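Local coordinates for protein peptide methionine sulfoxide reductase msrA/msrB (Neisseria gonorrhoeae, PDB 2H30) that can pass electrons from DsbD through its thioredoxin domain to methionine sulfoxide reductase domains, by thiol-disulfide exchange, at residues A14-T19 against A126-D131; A67-A72 against I142-A147; V134-K139 against A156-L161. The protein carries 2 engineered substitutions. All blocks are in the same frame, centred on the assembly; numbering follows the deposited sequence.

Contact 1. Residues A14-T19 against A126-D131; sequences ATVPHT and ALIGKD
I128, the last residue of strand 124-128, meets the first turn of helix 16-20 with both branches of its side chain. From CB, the short branch CG2 stands anti to the backbone N and runs alongside the ring of P17; the two side chains point in opposite directions and pass flank to flank. CG2 lies 4.0 Å from P17 CD and 4.1 Å from P17 CG, so it touches the side of the ring nearest the proline nitrogen. The longer branch turns at chi2 (-57°), which brings its terminal CD1 to V16. There CD1 is 4.0 Å from V16 CG2 and 4.1 Å from V16 CB, the two side chains crossing at a slant. V16 makes its closest approach with CG2, the methyl beside its backbone N, and its CG1 stands only slightly farther from CD1. Around this group V16 also touches I43, V134 and I113, and I128 touches T41, I43 and V134, which places the short helix on one face of the sheet. The helix start is fixed by T15 at the N-cap: its OG1 accepts from H18 N at 3.1 Å (N-H...O angle 155°). T15 O receives T19 N at 3.0 Å, closing the first helical turn. No hydrogen bond runs between 14-19 and 126-131. T15 turns both OG1 and O to its own helix, and what joins the helix to the strand is apolar contact at ordinary van der Waals distances, which sets position by shape and not by directed bonds.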
loop_
_atom_site.group_PDB
_atom_site.type_symbol
_atom_site.label_atom_id
_atom_site.label_comp_id
_atom_site.label_asym_id
_atom_site.label_seq_id
_atom_site.Cartn_x
_atom_site.Cartn_y
_atom_site.Cartn_z
ATOM N N ALA A 14 -6.480 0.352 17.774
ATOM C CA ALA A 14 -7.356 0.694 16.585
ATOM C C ALA A 14 -6.973 -0.196 15.419
ATOM O O ALA A 14 -5.816 -0.593 15.295
ATOM C CB ALA A 14 -7.182 2.129 16.182
ATOM N N THR A 15 -7.925 -0.449 14.534
ATOM C CA THR A 15 -7.603 -1.252 13.338
ATOM C C THR A 15 -6.874 -0.363 12.327
ATOM O O THR A 15 -6.962 0.887 12.378
ATOM C CB THR A 15 -8.863 -1.752 12.633
ATOM O OG1 THR A 15 -9.677 -0.638 12.187
ATOM C CG2 THR A 15 -9.673 -2.729 13.531
ATOM N N VAL A 16 -6.211 -0.990 11.362
ATOM C CA VAL A 16 -5.599 -0.207 10.304
ATOM C C VAL A 16 -6.574 0.717 9.578
ATOM O O VAL A 16 -6.268 1.887 9.406
ATOM C CB VAL A 16 -4.786 -1.110 9.287
ATOM C CG1 VAL A 16 -4.291 -0.305 8.128
ATOM C CG2 VAL A 16 -3.621 -1.753 10.006
ATOM N N PRO A 17 -7.742 0.213 9.123
ATOM C CA PRO A 17 -8.674 1.172 8.474
ATOM C C PRO A 17 -9.123 2.311 9.378
ATOM O O PRO A 17 -9.291 3.433 8.883
ATOM C CB PRO A 17 -9.862 0.310 8.015
ATOM C CG PRO A 17 -9.386 -1.121 8.070
ATOM C CD PRO A 17 -8.250 -1.174 9.079
ATOM N N HIS A 18 -9.292 2.057 10.679
ATOM C CA HIS A 18 -9.694 3.147 11.567
ATOM C C HIS A 18 -8.591 4.192 11.615
ATOM O O HIS A 18 -8.845 5.397 11.468
ATOM C CB HIS A 18 -10.059 2.652 12.980
ATOM C CG HIS A 18 -10.602 3.749 13.841
ATOM N ND1 HIS A 18 -11.866 4.279 13.660
ATOM C CD2 HIS A 18 -10.021 4.480 14.822
ATOM C CE1 HIS A 18 -12.052 5.264 14.526
ATOM N NE2 HIS A 18 -10.950 5.400 15.247
ATOM N N THR A 19 -7.347 3.747 11.744
ATOM C CA THR A 19 -6.220 4.655 11.774
ATOM C C THR A 19 -6.098 5.443 10.462
ATOM O O THR A 19 -5.755 6.619 10.425
ATOM C CB THR A 19 -4.935 3.840 12.019
ATOM O OG1 THR A 19 -5.039 3.189 13.290
ATOM C CG2 THR A 19 -3.679 4.727 11.984
ATOM N N ALA A 126 0.819 -5.413 3.061
ATOM C CA ALA A 126 -0.040 -5.999 4.103
ATOM C C ALA A 126 -1.409 -6.301 3.540
ATOM O O ALA A 126 -1.907 -5.569 2.702
ATOM C CB ALA A 126 -0.153 -5.048 5.303
ATOM N N LEU A 127 -2.007 -7.418 3.993
ATOM C CA LEU A 127 -3.352 -7.743 3.609
ATOM C C LEU A 127 -4.210 -7.564 4.889
ATOM O O LEU A 127 -3.908 -8.202 5.893
ATOM C CB LEU A 127 -3.412 -9.187 3.058
ATOM C CG LEU A 127 -4.853 -9.572 2.654
ATOM C CD1 LEU A 127 -5.140 -8.919 1.327
ATOM C CD2 LEU A 127 -4.873 -11.063 2.612
ATOM N N ILE A 128 -5.181 -6.680 4.746
ATOM C CA ILE A 128 -6.185 -6.363 5.816
ATOM C C ILE A 128 -7.493 -7.031 5.407
ATOM O O ILE A 128 -7.994 -6.827 4.315
ATOM C CB ILE A 128 -6.433 -4.866 5.939
ATOM C CG1 ILE A 128 -5.118 -4.070 5.985
ATOM C CG2 ILE A 128 -7.288 -4.558 7.187
ATOM C CD1 ILE A 128 -4.217 -4.494 7.106
ATOM N N GLY A 129 -8.064 -7.799 6.327
ATOM C CA GLY A 129 -9.330 -8.423 5.997
ATOM C C GLY A 129 -10.494 -7.437 5.931
ATOM O O GLY A 129 -10.388 -6.271 6.370
ATOM N N LYS A 130 -11.624 -7.895 5.361
ATOM C CA LYS A 130 -12.772 -7.014 5.260
ATOM C C LYS A 130 -13.283 -6.527 6.620
ATOM O O LYS A 130 -13.881 -5.479 6.681
ATOM C CB LYS A 130 -13.901 -7.670 4.443
ATOM C CG LYS A 130 -14.437 -8.894 5.081
ATOM C CD LYS A 130 -15.677 -9.417 4.324
ATOM C CE LYS A 130 -16.998 -9.024 5.034
ATOM N NZ LYS A 130 -17.238 -9.799 6.282
ATOM N N ASP A 131 -13.000 -7.268 7.709
ATOM C CA ASP A 131 -13.363 -6.813 9.084
ATOM C C ASP A 131 -12.325 -5.877 9.742
ATOM O O ASP A 131 -12.491 -5.452 10.891
ATOM C CB ASP A 131 -13.630 -8.037 9.972
ATOM C CG ASP A 131 -14.844 -8.856 9.493
ATOM O OD1 ASP A 131 -15.810 -8.261 8.943
ATOM O OD2 ASP A 131 -14.803 -10.097 9.628
#

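Contact 2. Residues A67-A72 against I142-A147; sequences AKFSSA and INEAQA
F69 drives the far edge of its ring against the first turn of helix 144-152, and K68 beside it reaches for the same turn from the solvent side. The tight part is apolar. F69 CE1 lies 3.8 Å from A147 CB, and F69 CZ is 3.9 Å from E144 CG; both carbons sit at the ring edge, in its plane, so the ring meets both with its edge, CZ pointing between them. W63 of helix 51-64 stacks with F69 and also touches E144 and A147, closing this buried part. E144 starts with CG anti to the backbone N (chi1 -172°) and stays extended, which carries its carboxylate past the ring: OE1 comes 3.7 Å from F69 CE2, near the ring plane, with carboxylate and ring tilted by only 25°. The oxygen thus faces the ring's C-H rim and not its pi cloud. Beyond this point the contact loosens. K68 crosses E144 at about a right angle, its chain bent near the end, and its CE is 3.3 Å from E144 OE1. NZ and E144 OE1 make only a long salt bridge of 3.8 Å; a water spans them, accepting from NZ at 2.8 Å and donating to OE1. The main partner of K68 NZ is D66, in a salt bridge; E144 is a secondary, water-linked one. On the helix, N143 and Q146 form a capping box: N143 OD1 accepts from Q146 N, and Q146 OE1 accepts from N143 N on a lone pair. The packing of this C-terminal helix beside helix 51-64, whose start carries a CxxC of thioredoxin type, and the turn after it is as in the thioredoxin fold.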
loop_
_atom_site.group_PDB
_atom_site.type_symbol
_atom_site.label_atom_id
_atom_site.label_comp_id
_atom_site.label_asym_id
_atom_site.label_seq_id
_atom_site.Cartn_x
_atom_site.Cartn_y
_atom_site.Cartn_z
ATOM N N ALA A 67 -9.589 -5.221 -13.590
ATOM C CA ALA A 67 -10.726 -5.967 -13.074
ATOM C C ALA A 67 -10.372 -7.192 -12.202
ATOM O O ALA A 67 -11.148 -7.528 -11.307
ATOM C CB ALA A 67 -11.593 -6.443 -14.255
ATOM N N LYS A 68 -9.221 -7.830 -12.454
ATOM C CA LYS A 68 -8.833 -9.002 -11.644
ATOM C C LYS A 68 -8.667 -8.645 -10.167
ATOM O O LYS A 68 -8.731 -9.520 -9.315
ATOM C CB LYS A 68 -7.536 -9.624 -12.132
ATOM C CG LYS A 68 -7.669 -10.242 -13.483
ATOM C CD LYS A 68 -6.418 -11.016 -13.827
ATOM C CE LYS A 68 -5.235 -10.136 -14.096
ATOM N NZ LYS A 68 -5.506 -9.224 -15.264
ATOM N N PHE A 69 -8.421 -7.354 -9.904
ATOM C CA PHE A 69 -8.223 -6.924 -8.514
ATOM C C PHE A 69 -9.472 -6.307 -7.938
ATOM O O PHE A 69 -9.431 -5.758 -6.841
ATOM C CB PHE A 69 -7.052 -5.898 -8.450
ATOM C CG PHE A 69 -5.703 -6.576 -8.596
ATOM C CD1 PHE A 69 -5.042 -7.069 -7.430
ATOM C CD2 PHE A 69 -5.128 -6.829 -9.852
ATOM C CE1 PHE A 69 -3.805 -7.716 -7.520
ATOM C CE2 PHE A 69 -3.845 -7.542 -9.938
ATOM C CZ PHE A 69 -3.180 -7.961 -8.740
ATOM N N SER A 70 -10.593 -6.380 -8.670
ATOM C CA SER A 70 -11.746 -5.619 -8.243
ATOM C C SER A 70 -12.355 -6.076 -6.924
ATOM O O SER A 70 -13.095 -5.286 -6.307
ATOM C CB SER A 70 -12.798 -5.549 -9.341
ATOM O OG SER A 70 -13.303 -6.838 -9.522
ATOM N N SER A 71 -12.033 -7.284 -6.477
ATOM C CA SER A 71 -12.607 -7.789 -5.217
ATOM C C SER A 71 -11.903 -7.193 -3.992
ATOM O O SER A 71 -12.341 -7.462 -2.874
ATOM C CB SER A 71 -12.546 -9.326 -5.130
ATOM O OG SER A 71 -11.197 -9.749 -5.059
ATOM N N ALA A 72 -10.787 -6.448 -4.215
ATOM C CA ALA A 72 -10.023 -5.912 -3.072
ATOM C C ALA A 72 -9.848 -4.434 -3.261
ATOM O O ALA A 72 -9.900 -3.940 -4.389
ATOM C CB ALA A 72 -8.585 -6.578 -3.025
ATOM N N ILE A 142 6.320 -8.316 -4.436
ATOM C CA ILE A 142 5.496 -9.447 -4.839
ATOM C C ILE A 142 5.150 -9.239 -6.311
ATOM O O ILE A 142 5.082 -8.085 -6.774
ATOM C CB ILE A 142 4.233 -9.690 -4.013
ATOM C CG1 ILE A 142 3.252 -8.513 -4.109
ATOM C CG2 ILE A 142 4.603 -10.000 -2.549
ATOM C CD1 ILE A 142 1.952 -8.697 -3.325
ATOM N N ASN A 143 4.976 -10.369 -7.003
ATOM C CA ASN A 143 4.503 -10.286 -8.385
ATOM C C ASN A 143 2.983 -10.311 -8.510
ATOM O O ASN A 143 2.271 -10.480 -7.505
ATOM C CB ASN A 143 5.196 -11.363 -9.252
ATOM C CG ASN A 143 4.913 -12.760 -8.795
ATOM O OD1 ASN A 143 3.802 -13.109 -8.411
ATOM N ND2 ASN A 143 5.976 -13.631 -8.827
ATOM N N GLU A 144 2.474 -10.150 -9.740
ATOM C CA GLU A 144 0.984 -10.034 -9.932
ATOM C C GLU A 144 0.216 -11.293 -9.528
ATOM O O GLU A 144 -0.821 -11.200 -8.813
ATOM C CB GLU A 144 0.642 -9.676 -11.343
ATOM C CG GLU A 144 -0.786 -9.389 -11.474
ATOM C CD GLU A 144 -1.165 -9.002 -12.895
ATOM O OE1 GLU A 144 -2.370 -8.784 -13.145
ATOM O OE2 GLU A 144 -0.232 -8.860 -13.719
ATOM N N ALA A 145 0.847 -12.443 -9.736
ATOM C CA ALA A 145 0.262 -13.728 -9.353
ATOM C C ALA A 145 0.209 -13.905 -7.865
ATOM O O ALA A 145 -0.776 -14.402 -7.343
ATOM C CB ALA A 145 1.081 -14.906 -10.005
ATOM N N GLN A 146 1.298 -13.517 -7.172
ATOM C CA GLN A 146 1.320 -13.538 -5.696
ATOM C C GLN A 146 0.282 -12.558 -5.105
ATOM O O GLN A 146 -0.441 -12.904 -4.161
ATOM C CB GLN A 146 2.704 -13.127 -5.208
ATOM C CG GLN A 146 3.726 -14.265 -5.421
ATOM C CD GLN A 146 5.124 -13.806 -5.152
ATOM O OE1 GLN A 146 5.504 -12.650 -5.434
ATOM N NE2 GLN A 146 5.968 -14.753 -4.651
ATOM N N ALA A 147 0.171 -11.380 -5.700
ATOM C CA ALA A 147 -0.845 -10.410 -5.214
ATOM C C ALA A 147 -2.263 -10.957 -5.400
ATOM O O ALA A 147 -3.116 -10.856 -4.533
ATOM C CB ALA A 147 -0.672 -9.055 -5.941
HETATM O O HOH W 1 -2.817 -8.882 -15.996
#

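Contact 3. Residues V134-K139 against A156-L161; sequences VQRIVK and ADLGSL
R136, which with Q135 forms a classic beta bulge facing L127 in strand 134-139, sends its side chain to the loop after helix 144-152 and takes hold of A156 O. Its CG stands anti to the backbone N and the chain bends at chi2 (78°), which carries the guanidinium to the loop, end first. NH1 gives a bond of 2.8 Å to A156 O, and NH2 reaches the same oxygen at 3.0 Å; the two N-H...O angles, 150° and 139°, are bent because both donors share one acceptor. NH2 lies nearly in line with the C=O, whereas NH1 comes from well off that line and tilted from the carbonyl plane. A156 O lies in the guanidinium plane, and the two bonds direct the end of the group at it. The strongest partner of the guanidinium is P154 O, bonded to NH1, which adds a second carbonyl anchor in the loop. In the thioredoxin fold the chain passes from this outermost strand into the C-terminal helix, and here the residues beyond the helix return to the strand that precedes it. L158 comes from the direction opposite to R136: its CD1 covers one face of the guanidinium, and its CG lies 3.8 Å from NH2. The same CD1 is 3.8 Å from V138 CG2, the methyl beside the V138 backbone N, which meets it at a slant; L150 of the helix touches both L158 and R136. The loop itself is braced by an Asx motif: D157 OD1 accepts from S160 N at 3.2 Å, while S160 OG donates to D157 OD2 at 2.6 Å. Each donor arrives from above the carboxylate plane.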
loop_
_atom_site.group_PDB
_atom_site.type_symbol
_atom_site.label_atom_id
_atom_site.label_comp_id
_atom_site.label_asym_id
_atom_site.label_seq_id
_atom_site.Cartn_x
_atom_site.Cartn_y
_atom_site.Cartn_z
ATOM N N VAL A 134 -5.474 -7.358 10.553
ATOM C CA VAL A 134 -4.284 -7.652 9.752
ATOM C C VAL A 134 -4.175 -9.158 9.575
ATOM O O VAL A 134 -4.129 -9.942 10.543
ATOM C CB VAL A 134 -3.027 -7.166 10.447
ATOM C CG1 VAL A 134 -1.774 -7.492 9.600
ATOM C CG2 VAL A 134 -3.118 -5.630 10.613
ATOM N N GLN A 135 -4.120 -9.605 8.306
ATOM C CA GLN A 135 -4.058 -11.037 7.983
ATOM C C GLN A 135 -2.704 -11.532 7.504
ATOM O O GLN A 135 -2.339 -12.687 7.721
ATOM C CB GLN A 135 -5.117 -11.400 6.958
ATOM C CG GLN A 135 -6.490 -11.116 7.558
ATOM C CD GLN A 135 -7.611 -11.437 6.660
ATOM O OE1 GLN A 135 -7.507 -11.306 5.460
ATOM N NE2 GLN A 135 -8.775 -11.715 7.271
ATOM N N ARG A 136 -1.928 -10.661 6.869
ATOM C CA ARG A 136 -0.664 -11.100 6.329
ATOM C C ARG A 136 0.205 -9.868 6.111
ATOM O O ARG A 136 -0.298 -8.798 5.719
ATOM C CB ARG A 136 -0.898 -11.750 4.926
ATOM C CG ARG A 136 0.302 -12.387 4.263
ATOM C CD ARG A 136 0.574 -13.793 4.909
ATOM N NE ARG A 136 1.658 -14.475 4.230
ATOM C CZ ARG A 136 1.443 -15.390 3.290
ATOM N NH1 ARG A 136 0.190 -15.705 2.955
ATOM N NH2 ARG A 136 2.488 -15.978 2.734
ATOM N N ILE A 137 1.490 -10.018 6.405
ATOM C CA ILE A 137 2.514 -8.999 6.037
ATOM C C ILE A 137 3.626 -9.711 5.285
ATOM O O ILE A 137 4.119 -10.788 5.678
ATOM C CB ILE A 137 3.139 -8.330 7.294
ATOM C CG1 ILE A 137 2.052 -7.554 8.056
ATOM C CG2 ILE A 137 4.233 -7.370 6.878
ATOM C CD1 ILE A 137 2.440 -7.185 9.496
ATOM N N VAL A 138 3.976 -9.142 4.127
ATOM C CA VAL A 138 5.008 -9.697 3.284
ATOM C C VAL A 138 6.114 -8.678 3.149
ATOM O O VAL A 138 5.889 -7.562 2.702
ATOM C CB VAL A 138 4.427 -10.046 1.878
ATOM C CG1 VAL A 138 5.536 -10.594 0.965
ATOM C CG2 VAL A 138 3.269 -11.079 2.040
ATOM N N LYS A 139 7.355 -9.098 3.493
ATOM C CA LYS A 139 8.520 -8.226 3.276
ATOM C C LYS A 139 8.976 -8.384 1.830
ATOM O O LYS A 139 9.115 -9.518 1.339
ATOM C CB LYS A 139 9.665 -8.718 4.170
ATOM C CG LYS A 139 10.929 -7.956 4.113
ATOM C CD LYS A 139 11.874 -8.511 5.234
ATOM C CE LYS A 139 11.349 -8.099 6.629
ATOM N NZ LYS A 139 12.082 -8.664 7.829
ATOM N N ALA A 156 -2.205 -17.755 1.463
ATOM C CA ALA A 156 -1.530 -18.293 0.287
ATOM C C ALA A 156 -0.053 -18.521 0.446
ATOM O O ALA A 156 0.692 -17.658 0.947
ATOM C CB ALA A 156 -1.759 -17.356 -0.928
ATOM N N ASP A 157 0.439 -19.633 -0.130
ATOM C CA ASP A 157 1.822 -19.896 -0.182
ATOM C C ASP A 157 2.510 -19.113 -1.307
ATOM O O ASP A 157 2.478 -19.523 -2.480
ATOM C CB ASP A 157 2.064 -21.408 -0.412
ATOM C CG ASP A 157 3.529 -21.749 -0.562
ATOM O OD1 ASP A 157 4.430 -20.845 -0.623
ATOM O OD2 ASP A 157 3.804 -22.980 -0.645
ATOM N N LEU A 158 3.089 -17.969 -0.991
ATOM C CA LEU A 158 3.704 -17.177 -2.026
ATOM C C LEU A 158 5.041 -17.675 -2.551
ATOM O O LEU A 158 5.446 -17.385 -3.667
ATOM C CB LEU A 158 3.812 -15.721 -1.526
ATOM C CG LEU A 158 2.510 -15.139 -1.023
ATOM C CD1 LEU A 158 2.803 -13.682 -0.623
ATOM C CD2 LEU A 158 1.396 -15.161 -2.039
ATOM N N GLY A 159 5.802 -18.382 -1.719
ATOM C CA GLY A 159 7.075 -18.939 -2.134
ATOM C C GLY A 159 6.992 -19.894 -3.303
ATOM O O GLY A 159 7.908 -19.955 -4.074
ATOM N N SER A 160 5.865 -20.598 -3.457
ATOM C CA SER A 160 5.735 -21.536 -4.553
ATOM C C SER A 160 5.675 -20.842 -5.907
ATOM O O SER A 160 5.880 -21.476 -6.926
ATOM C CB SER A 160 4.559 -22.461 -4.299
ATOM O OG SER A 160 4.850 -23.122 -3.063
ATOM N N LEU A 161 5.415 -19.512 -5.895
ATOM C CA LEU A 161 5.412 -18.648 -7.090
ATOM C C LEU A 161 6.627 -17.675 -7.207
ATOM O O LEU A 161 6.668 -16.813 -8.110
ATOM C CB LEU A 161 4.137 -17.750 -7.033
ATOM C CG LEU A 161 2.843 -18.484 -7.196
ATOM C CD1 LEU A 161 1.691 -17.586 -6.779
ATOM C CD2 LEU A 161 2.651 -18.902 -8.664
#

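Overall arrangement
Contact 1 is the most buried of the three and purely apolar, joining helix 16-20 to strand 124-128; contacts 2 and 3 are partly buried, contact 2 with its charged pair on the solvent side, contact 3 centred on an arginine. Contacts 1 and 3 meet in the sheet, where strands 124-128 and 134-139 are antiparallel neighbours and L127 bonds by its backbone to Q135 and R136. Contacts 2 and 3 both involve helix 144-152 or the chain just beyond it, and Q146 NE2 bonds to L158 O between them. Charge is used differently: a water-assisted lysine-glutamate pair in contact 2, an arginine gripping main-chain oxygens in contact 3. Contacts 1 and 2, centres 18 Å apart, do not touch.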